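Long-range contacts in 6-phospho-alpha-glucosidase (Merdibacter massiliensis, PDB 6VC6), which probably hydrolyses 6-phospho-alpha-glucosides with the help of bound NAD and manganese, as a family 4 glycoside hydrolase from a gut bacterium: residues Cys7-Gly12 / Glu73-Met78; Phe80-Met85 / Trp141-Ser146. One frame throughout, in Å; residues are numbered along the deposited sequence.

How the interactions relate
Interactions 1 and 2 share the parallel part of one mixed sheet, because strand 4-9 of the first and strand 80-83 of the second are neighbours in it, and their centres lie about 10 Å apart. The chain links them directly, helix 71-75 being followed by strand 80-83. The two join through probable backbone hydrogen bonds, Val9 N to Phe82 O at 2.6 Å and Cys7 O to Phe82 N at 2.7 Å. Both reach NAD from the carboxyl ends of their strands: Gly10 and Gly12 beside the adenosine ribose, Met85 touching the adenine with its side chain and the nicotinamide ribose with its carbonyl, and Tyr145, whose side chain lies about 6 Å from the manganese ion, meeting the carboxamide.

Interaction 1. Residues Cys7-Gly12 / Glu73-Met78; sequences CIVGGG and EAYKDM. With NAD (nicotinamide-adenine-dinucleotide), chain G.
This is a buried, largely apolar strand-to-helix contact, in which Cys7 and Val9 of the first strand pack against Ala74, Tyr75 and Met78 at and just beyond the end of helix 71-75. No hydrogen bond crosses it. Cys7 does most of the touching: with SG anti to the backbone N (chi1 167°), its sulfur reaches the edge of the Tyr75 ring, 3.8 Å from CE1, a sulfur-aromatic contact at the rim. The same sulfur rests against the methyl of Ala74, and Cys7 CB meets the carbonyl Ala74 O at 3.6 Å, while the selenium of Met78, a selenomethionine here, approaches Cys7 CB at 3.8 Å. Further along the strand, Val9 crosses the tyrosine at about a right angle and sets CG2 near the ring plane, 3.6 Å from Tyr75 OH. Strand 4-9 opens the Rossmann-type nucleotide-binding fold, and Gly10-Gly12 form the glycine-rich turn that follows it. Gly10 has positive phi (99°), where a CB would run into the carbonyl oxygen of Val9, and any CB on Gly12 would collide with NAD O3B. Helix 113-136 packs on Tyr75 too, and Ser137 OG, just after that helix, is hydrogen-bonded to Tyr75 O and Met78 N.

Interaction 2. Residues Phe80-Met85 / Trp141-Ser146; sequences FIFMQM and WILNYS. With NAD (nicotinamide-adenine-dinucleotide), chain G.
Strands 80-83 and 141-144 run parallel at 17°, pairing Phe80 with Trp141 through Met83 with Asn144, and the backbone ladder ends with Tyr145 N giving a bond of 2.8 Å to Met83 O. On the face of Phe80 and Phe82, Trp141 CB packs 3.6 Å from Phe80 CD1; the phenyl and the indole five-membered ring are nearly parallel but slid apart. Phe82 and Leu143 lie side by side, CE1 against CD1. On the other face the selenium of Met83, a selenomethionine, meets Ile142 CG2 at 3.5 Å. With chi1 at 177° the amide of Asn144 swings away from its own backbone N to meet Ser146: OD1 accepts Ser146 OG at 2.8 Å and, weakly, Ser146 N, while ND2 reaches Ser146 O on a lone pair in the carbonyl plane and also bonds Asn168 OD1. A leucine here would probably leave the Ser146 hydroxyl without its acceptor and Asn168 OD1 without this donor, the turn being freer to shift. Ser146 OG receives a weak bond from Met85 N. Met85 O accepts NAD O3D at 2.8 Å and Tyr145 O accepts the nicotinamide N7N at 2.9 Å, nearly straight at 169°. Met85 CE also lies 3.4 Å from NAD N1A of the adenine. Both cofactor hydrogen bonds use backbone carbonyls and depend little on side-chain identity, which is consistent with holding the nicotinamide ribose and the carboxamide in place.

Interaction 1. Residues Cys7-Gly12 / Glu73-Met78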
loop_
_atom_site.group_PDB
_atom_site.type_symbol
_atom_site.label_atom_id
_atom_site.label_comp_id
_atom_site.label_asym_id
_atom_site.label_seq_id
_atom_site.Cartn_x
_atom_site.Cartn_y
_atom_site.Cartn_z
ATOM N N CYS A 7 -17.654 -3.600 -3.866
ATOM C CA CYS A 7 -16.983 -4.556 -4.736
ATOM C C CYS A 7 -15.497 -4.561 -4.416
ATOM O O CYS A 7 -14.872 -3.498 -4.338
ATOM C CB CYS A 7 -17.202 -4.226 -6.215
ATOM S SG CYS A 7 -16.103 -5.130 -7.335
ATOM N N ILE A 8 -14.938 -5.752 -4.228
ATOM C CA ILE A 8 -13.510 -5.924 -3.991
ATOM C C ILE A 8 -12.860 -6.339 -5.302
ATOM O O ILE A 8 -13.181 -7.399 -5.855
ATOM C CB ILE A 8 -13.239 -6.960 -2.889
ATOM C CG1 ILE A 8 -13.697 -6.433 -1.529
ATOM C CG2 ILE A 8 -11.759 -7.320 -2.851
ATOM C CD1 ILE A 8 -13.548 -7.438 -0.406
ATOM N N VAL A 9 -11.954 -5.507 -5.806
ATOM C CA VAL A 9 -11.176 -5.836 -6.994
ATOM C C VAL A 9 -9.931 -6.589 -6.547
ATOM O O VAL A 9 -9.106 -6.053 -5.798
ATOM C CB VAL A 9 -10.808 -4.578 -7.793
ATOM C CG1 VAL A 9 -9.828 -4.931 -8.899
ATOM C CG2 VAL A 9 -12.059 -3.935 -8.370
ATOM N N GLY A 10 -9.795 -7.827 -7.006
ATOM C CA GLY A 10 -8.753 -8.703 -6.511
ATOM C C GLY A 10 -9.300 -9.646 -5.461
ATOM O O GLY A 10 -8.718 -9.800 -4.383
ATOM N N GLY A 11 -10.436 -10.277 -5.769
ATOM C CA GLY A 11 -11.079 -11.173 -4.825
ATOM C C GLY A 11 -10.265 -12.404 -4.488
ATOM O O GLY A 11 -10.503 -13.028 -3.448
ATOM N N GLY A 12 -9.314 -12.771 -5.343
ATOM C CA GLY A 12 -8.432 -13.886 -5.079
ATOM C C GLY A 12 -7.225 -13.566 -4.230
ATOM O O GLY A 12 -6.345 -14.416 -4.073
ATOM N N GLU A 73 -21.069 -7.356 -13.980
ATOM C CA GLU A 73 -21.675 -7.820 -12.736
ATOM C C GLU A 73 -21.035 -7.165 -11.519
ATOM O O GLU A 73 -21.702 -6.967 -10.498
ATOM C CB GLU A 73 -21.555 -9.340 -12.625
ATOM C CG GLU A 73 -22.476 -10.122 -13.543
ATOM C CD GLU A 73 -22.403 -11.616 -13.291
ATOM O OE1 GLU A 73 -21.704 -12.026 -12.341
ATOM O OE2 GLU A 73 -23.042 -12.381 -14.045
ATOM N N ALA A 74 -19.751 -6.819 -11.610
ATOM C CA ALA A 74 -19.023 -6.352 -10.436
ATOM C C ALA A 74 -19.226 -4.863 -10.181
ATOM O O ALA A 74 -19.415 -4.451 -9.031
ATOM C CB ALA A 74 -17.534 -6.661 -10.589
ATOM N N TYR A 75 -19.202 -4.045 -11.231
ATOM C CA TYR A 75 -19.087 -2.600 -11.083
ATOM C C TYR A 75 -20.408 -1.856 -11.235
ATOM O O TYR A 75 -20.428 -0.629 -11.089
ATOM C CB TYR A 75 -18.076 -2.054 -12.096
ATOM C CG TYR A 75 -16.713 -2.707 -12.015
ATOM C CD1 TYR A 75 -16.198 -3.136 -10.799
ATOM C CD2 TYR A 75 -15.943 -2.893 -13.156
ATOM C CE1 TYR A 75 -14.954 -3.734 -10.720
ATOM C CE2 TYR A 75 -14.697 -3.489 -13.087
ATOM C CZ TYR A 75 -14.209 -3.908 -11.867
ATOM O OH TYR A 75 -12.969 -4.501 -11.793
ATOM N N LYS A 76 -21.506 -2.549 -11.516
ATOM C CA LYS A 76 -22.780 -1.875 -11.731
ATOM C C LYS A 76 -23.427 -1.519 -10.398
ATOM O O LYS A 76 -23.571 -2.374 -9.518
ATOM C CB LYS A 76 -23.717 -2.752 -12.560
ATOM C CG LYS A 76 -23.653 -2.474 -14.053
ATOM C CD LYS A 76 -24.979 -2.771 -14.731
ATOM C CE LYS A 76 -25.055 -4.218 -15.184
ATOM N NZ LYS A 76 -24.202 -4.467 -16.379
ATOM N N ASP A 77 -23.815 -0.249 -10.256
ATOM C CA ASP A 77 -24.524 0.254 -9.078
ATOM C C ASP A 77 -23.736 -0.024 -7.796
ATOM O O ASP A 77 -24.207 -0.689 -6.870
ATOM C CB ASP A 77 -25.937 -0.335 -9.002
ATOM C CG ASP A 77 -26.810 0.370 -7.981
ATOM O OD1 ASP A 77 -27.203 -0.274 -6.986
ATOM O OD2 ASP A 77 -27.102 1.569 -8.172
HETATM N N MSE A 78 -22.516 0.501 -7.758
HETATM C CA MSE A 78 -21.651 0.325 -6.600
HETATM C C MSE A 78 -21.402 1.648 -5.885
HETATM O O MSE A 78 -21.283 2.696 -6.521
HETATM C CB MSE A 78 -20.319 -0.303 -7.016
HETATM C CG MSE A 78 -20.416 -1.777 -7.376
HETATM SE SE MSE A 78 -20.704 -2.914 -5.819
HETATM C CE MSE A 78 -22.046 -4.116 -6.565
HETATM P PA NAD G . -2.092 -11.739 -4.237
HETATM O O1A NAD G . -2.354 -12.749 -3.145
HETATM O O2A NAD G . -1.346 -12.152 -5.482
HETATM O O5B NAD G . -3.497 -11.099 -4.686
HETATM C C5B NAD G . -3.603 -10.372 -5.905
HETATM C C4B NAD G . -4.929 -10.694 -6.573
HETATM O O4B NAD G . -5.248 -9.685 -7.534
HETATM C C3B NAD G . -4.846 -12.019 -7.313
HETATM O O3B NAD G . -5.938 -12.854 -6.921
HETATM C C2B NAD G . -4.981 -11.665 -8.778
HETATM O O2B NAD G . -5.778 -12.635 -9.461
HETATM C C1B NAD G . -5.669 -10.312 -8.746
HETATM N N9A NAD G . -5.324 -9.489 -9.931
HETATM C C8A NAD G . -4.109 -9.347 -10.494
HETATM N N7A NAD G . -4.167 -8.521 -11.572
HETATM C C5A NAD G . -5.446 -8.126 -11.711
HETATM C C6A NAD G . -6.208 -7.255 -12.638
HETATM N N6A NAD G . -5.595 -6.620 -13.666
HETATM N N1A NAD G . -7.536 -7.116 -12.424
HETATM C C2A NAD G . -8.160 -7.739 -11.407
HETATM N N3A NAD G . -7.533 -8.543 -10.531
HETATM C C4A NAD G . -6.203 -8.772 -10.630
HETATM O O3 NAD G . -1.347 -10.459 -3.606
HETATM P PN NAD G . -1.436 -10.084 -2.045
HETATM O O1N NAD G . -0.134 -10.476 -1.387
HETATM O O2N NAD G . -2.754 -10.560 -1.481
HETATM O O5D NAD G . -1.480 -8.482 -2.154
HETATM C C5D NAD G . -2.696 -7.820 -2.495
HETATM C C4D NAD G . -2.372 -6.376 -2.848
HETATM O O4D NAD G . -2.537 -5.543 -1.698
HETATM C C3D NAD G . -0.921 -6.246 -3.289
HETATM O O3D NAD G . -0.866 -5.462 -4.482
HETATM C C2D NAD G . -0.249 -5.479 -2.174
HETATM O O2D NAD G . 0.784 -4.631 -2.679
HETATM C C1D NAD G . -1.407 -4.675 -1.613
HETATM N N1N NAD G . -1.160 -4.210 -0.251
HETATM C C2N NAD G . -1.035 -2.894 -0.077
HETATM C C3N NAD G . -0.801 -2.357 1.176
HETATM C C7N NAD G . -0.666 -0.870 1.313
HETATM O O7N NAD G . -0.228 -0.400 2.350
HETATM N N7N NAD G . -1.022 -0.102 0.284
HETATM C C4N NAD G . -0.708 -3.206 2.271
HETATM C C5N NAD G . -0.837 -4.576 2.065
HETATM C C6N NAD G . -1.072 -5.060 0.781
#

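Interaction 2. Residues Phe80-Met85 / Trp141-Ser146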
loop_
_atom_site.group_PDB
_atom_site.type_symbol
_atom_site.label_atom_id
_atom_site.label_comp_id
_atom_site.label_asym_id
_atom_site.label_seq_id
_atom_site.Cartn_x
_atom_site.Cartn_y
_atom_site.Cartn_z
ATOM N N PHE A 80 -18.877 1.694 -3.222
ATOM C CA PHE A 80 -17.466 1.640 -2.874
ATOM C C PHE A 80 -16.793 0.516 -3.645
ATOM O O PHE A 80 -17.360 -0.568 -3.801
ATOM C CB PHE A 80 -17.267 1.423 -1.369
ATOM C CG PHE A 80 -17.530 2.644 -0.539
ATOM C CD1 PHE A 80 -16.540 3.594 -0.349
ATOM C CD2 PHE A 80 -18.765 2.842 0.053
ATOM C CE1 PHE A 80 -16.778 4.719 0.416
ATOM C CE2 PHE A 80 -19.009 3.966 0.819
ATOM C CZ PHE A 80 -18.013 4.905 1.001
ATOM N N ILE A 81 -15.580 0.784 -4.122
ATOM C CA ILE A 81 -14.746 -0.212 -4.784
ATOM C C ILE A 81 -13.458 -0.341 -3.985
ATOM O O ILE A 81 -12.686 0.622 -3.885
ATOM C CB ILE A 81 -14.449 0.160 -6.245
ATOM C CG1 ILE A 81 -15.747 0.438 -7.006
ATOM C CG2 ILE A 81 -13.659 -0.949 -6.922
ATOM C CD1 ILE A 81 -16.626 -0.779 -7.182
ATOM N N PHE A 82 -13.230 -1.521 -3.412
ATOM C CA PHE A 82 -12.006 -1.821 -2.676
ATOM C C PHE A 82 -11.046 -2.517 -3.635
ATOM O O PHE A 82 -11.300 -3.646 -4.066
ATOM C CB PHE A 82 -12.291 -2.700 -1.458
ATOM C CG PHE A 82 -13.049 -2.006 -0.354
ATOM C CD1 PHE A 82 -13.468 -0.692 -0.483
ATOM C CD2 PHE A 82 -13.340 -2.681 0.822
ATOM C CE1 PHE A 82 -14.165 -0.065 0.535
ATOM C CE2 PHE A 82 -14.035 -2.060 1.845
ATOM C CZ PHE A 82 -14.448 -0.750 1.700
HETATM N N MSE A 83 -9.946 -1.850 -3.967
HETATM C CA MSE A 83 -8.991 -2.402 -4.924
HETATM C C MSE A 83 -7.734 -2.931 -4.238
HETATM O O MSE A 83 -7.035 -2.189 -3.548
HETATM C CB MSE A 83 -8.613 -1.347 -5.966
HETATM C CG MSE A 83 -9.790 -0.541 -6.487
HETATM SE SE MSE A 83 -9.444 0.244 -8.238
HETATM C CE MSE A 83 -9.498 -1.379 -9.308
ATOM N N GLN A 84 -7.450 -4.216 -4.435
ATOM C CA GLN A 84 -6.262 -4.852 -3.873
ATOM C C GLN A 84 -5.704 -5.879 -4.856
ATOM O O GLN A 84 -5.406 -7.022 -4.505
ATOM C CB GLN A 84 -6.567 -5.488 -2.516
ATOM C CG GLN A 84 -7.716 -6.487 -2.516
ATOM C CD GLN A 84 -7.848 -7.212 -1.190
ATOM O OE1 GLN A 84 -8.600 -8.179 -1.068
ATOM N NE2 GLN A 84 -7.113 -6.745 -0.187
HETATM N N MSE A 85 -5.531 -5.458 -6.100
HETATM C CA MSE A 85 -4.935 -6.289 -7.129
HETATM C C MSE A 85 -3.437 -6.339 -6.997
HETATM O O MSE A 85 -2.872 -5.431 -6.406
HETATM C CB MSE A 85 -5.287 -5.781 -8.527
HETATM C CG MSE A 85 -4.544 -4.506 -8.927
HETATM SE SE MSE A 85 -4.524 -4.088 -10.847
HETATM C CE MSE A 85 -6.445 -4.142 -11.116
ATOM N N TRP A 141 -16.929 5.561 -4.902
ATOM C CA TRP A 141 -15.668 5.890 -4.251
ATOM C C TRP A 141 -14.700 4.726 -4.418
ATOM O O TRP A 141 -15.003 3.597 -4.014
ATOM C CB TRP A 141 -15.888 6.205 -2.774
ATOM C CG TRP A 141 -15.904 7.672 -2.470
ATOM C CD1 TRP A 141 -16.994 8.436 -2.174
ATOM C CD2 TRP A 141 -14.774 8.555 -2.437
ATOM N NE1 TRP A 141 -16.615 9.738 -1.956
ATOM C CE2 TRP A 141 -15.258 9.838 -2.112
ATOM C CE3 TRP A 141 -13.402 8.385 -2.650
ATOM C CZ2 TRP A 141 -14.419 10.944 -1.994
ATOM C CZ3 TRP A 141 -12.571 9.485 -2.532
ATOM C CH2 TRP A 141 -13.082 10.748 -2.208
ATOM N N ILE A 142 -13.544 4.995 -5.012
ATOM C CA ILE A 142 -12.538 3.975 -5.279
ATOM C C ILE A 142 -11.445 4.109 -4.227
ATOM O O ILE A 142 -10.684 5.082 -4.225
ATOM C CB ILE A 142 -11.972 4.099 -6.699
ATOM C CG1 ILE A 142 -13.039 3.716 -7.728
ATOM C CG2 ILE A 142 -10.738 3.232 -6.859
ATOM C CD1 ILE A 142 -12.632 3.978 -9.161
ATOM N N LEU A 143 -11.375 3.134 -3.324
ATOM C CA LEU A 143 -10.333 3.067 -2.306
ATOM C C LEU A 143 -9.320 2.014 -2.734
ATOM O O LEU A 143 -9.668 0.837 -2.879
ATOM C CB LEU A 143 -10.925 2.728 -0.937
ATOM C CG LEU A 143 -12.147 3.541 -0.502
ATOM C CD1 LEU A 143 -12.529 3.211 0.933
ATOM C CD2 LEU A 143 -11.889 5.031 -0.660
ATOM N N ASN A 144 -8.073 2.432 -2.933
ATOM C CA ASN A 144 -7.061 1.593 -3.561
ATOM C C ASN A 144 -5.956 1.249 -2.570
ATOM O O ASN A 144 -5.325 2.147 -1.999
ATOM C CB ASN A 144 -6.469 2.284 -4.789
ATOM C CG ASN A 144 -5.367 1.472 -5.433
ATOM O OD1 ASN A 144 -5.574 0.319 -5.808
ATOM N ND2 ASN A 144 -4.188 2.067 -5.559
ATOM N N TYR A 145 -5.658 -0.021 -2.425
ATOM C CA TYR A 145 -4.531 -0.469 -1.655
ATOM C C TYR A 145 -3.421 -0.899 -2.612
ATOM O O TYR A 145 -2.285 -1.029 -2.215
ATOM C CB TYR A 145 -4.948 -1.680 -0.846
ATOM C CG TYR A 145 -5.078 -1.503 0.636
ATOM C CD1 TYR A 145 -5.957 -2.270 1.349
ATOM C CD2 TYR A 145 -4.304 -0.607 1.320
ATOM C CE1 TYR A 145 -6.073 -2.150 2.707
ATOM C CE2 TYR A 145 -4.417 -0.471 2.679
ATOM C CZ TYR A 145 -5.305 -1.251 3.364
ATOM O OH TYR A 145 -5.429 -1.131 4.709
ATOM N N SER A 146 -3.763 -1.114 -3.877
ATOM C CA SER A 146 -2.858 -1.769 -4.814
ATOM C C SER A 146 -1.546 -1.018 -4.991
ATOM O O SER A 146 -1.534 0.171 -5.246
ATOM C CB SER A 146 -3.531 -1.932 -6.180
ATOM O OG SER A 146 -4.856 -2.409 -6.069
HETATM P PA NAD G . -2.092 -11.739 -4.237
HETATM O O1A NAD G . -2.354 -12.749 -3.145
HETATM O O2A NAD G . -1.346 -12.152 -5.482
HETATM O O5B NAD G . -3.497 -11.099 -4.686
HETATM C C5B NAD G . -3.603 -10.372 -5.905
HETATM C C4B NAD G . -4.929 -10.694 -6.573
HETATM O O4B NAD G . -5.248 -9.685 -7.534
HETATM C C3B NAD G . -4.846 -12.019 -7.313
HETATM O O3B NAD G . -5.938 -12.854 -6.921
HETATM C C2B NAD G . -4.981 -11.665 -8.778
HETATM O O2B NAD G . -5.778 -12.635 -9.461
HETATM C C1B NAD G . -5.669 -10.312 -8.746
HETATM N N9A NAD G . -5.324 -9.489 -9.931
HETATM C C8A NAD G . -4.109 -9.347 -10.494
HETATM N N7A NAD G . -4.167 -8.521 -11.572
HETATM C C5A NAD G . -5.446 -8.126 -11.711
HETATM C C6A NAD G . -6.208 -7.255 -12.638
HETATM N N6A NAD G . -5.595 -6.620 -13.666
HETATM N N1A NAD G . -7.536 -7.116 -12.424
HETATM C C2A NAD G . -8.160 -7.739 -11.407
HETATM N N3A NAD G . -7.533 -8.543 -10.531
HETATM C C4A NAD G . -6.203 -8.772 -10.630
HETATM O O3 NAD G . -1.347 -10.459 -3.606
HETATM P PN NAD G . -1.436 -10.084 -2.045
HETATM O O1N NAD G . -0.134 -10.476 -1.387
HETATM O O2N NAD G . -2.754 -10.560 -1.481
HETATM O O5D NAD G . -1.480 -8.482 -2.154
HETATM C C5D NAD G . -2.696 -7.820 -2.495
HETATM C C4D NAD G . -2.372 -6.376 -2.848
HETATM O O4D NAD G . -2.537 -5.543 -1.698
HETATM C C3D NAD G . -0.921 -6.246 -3.289
HETATM O O3D NAD G . -0.866 -5.462 -4.482
HETATM C C2D NAD G . -0.249 -5.479 -2.174
HETATM O O2D NAD G . 0.784 -4.631 -2.679
HETATM C C1D NAD G . -1.407 -4.675 -1.613
HETATM N N1N NAD G . -1.160 -4.210 -0.251
HETATM C C2N NAD G . -1.035 -2.894 -0.077
HETATM C C3N NAD G . -0.801 -2.357 1.176
HETATM C C7N NAD G . -0.666 -0.870 1.313
HETATM O O7N NAD G . -0.228 -0.400 2.350
HETATM N N7N NAD G . -1.022 -0.102 0.284
HETATM C C4N NAD G . -0.708 -3.206 2.271
HETATM C C5N NAD G . -0.837 -4.576 2.065
HETATM C C6N NAD G . -1.072 -5.060 0.781
#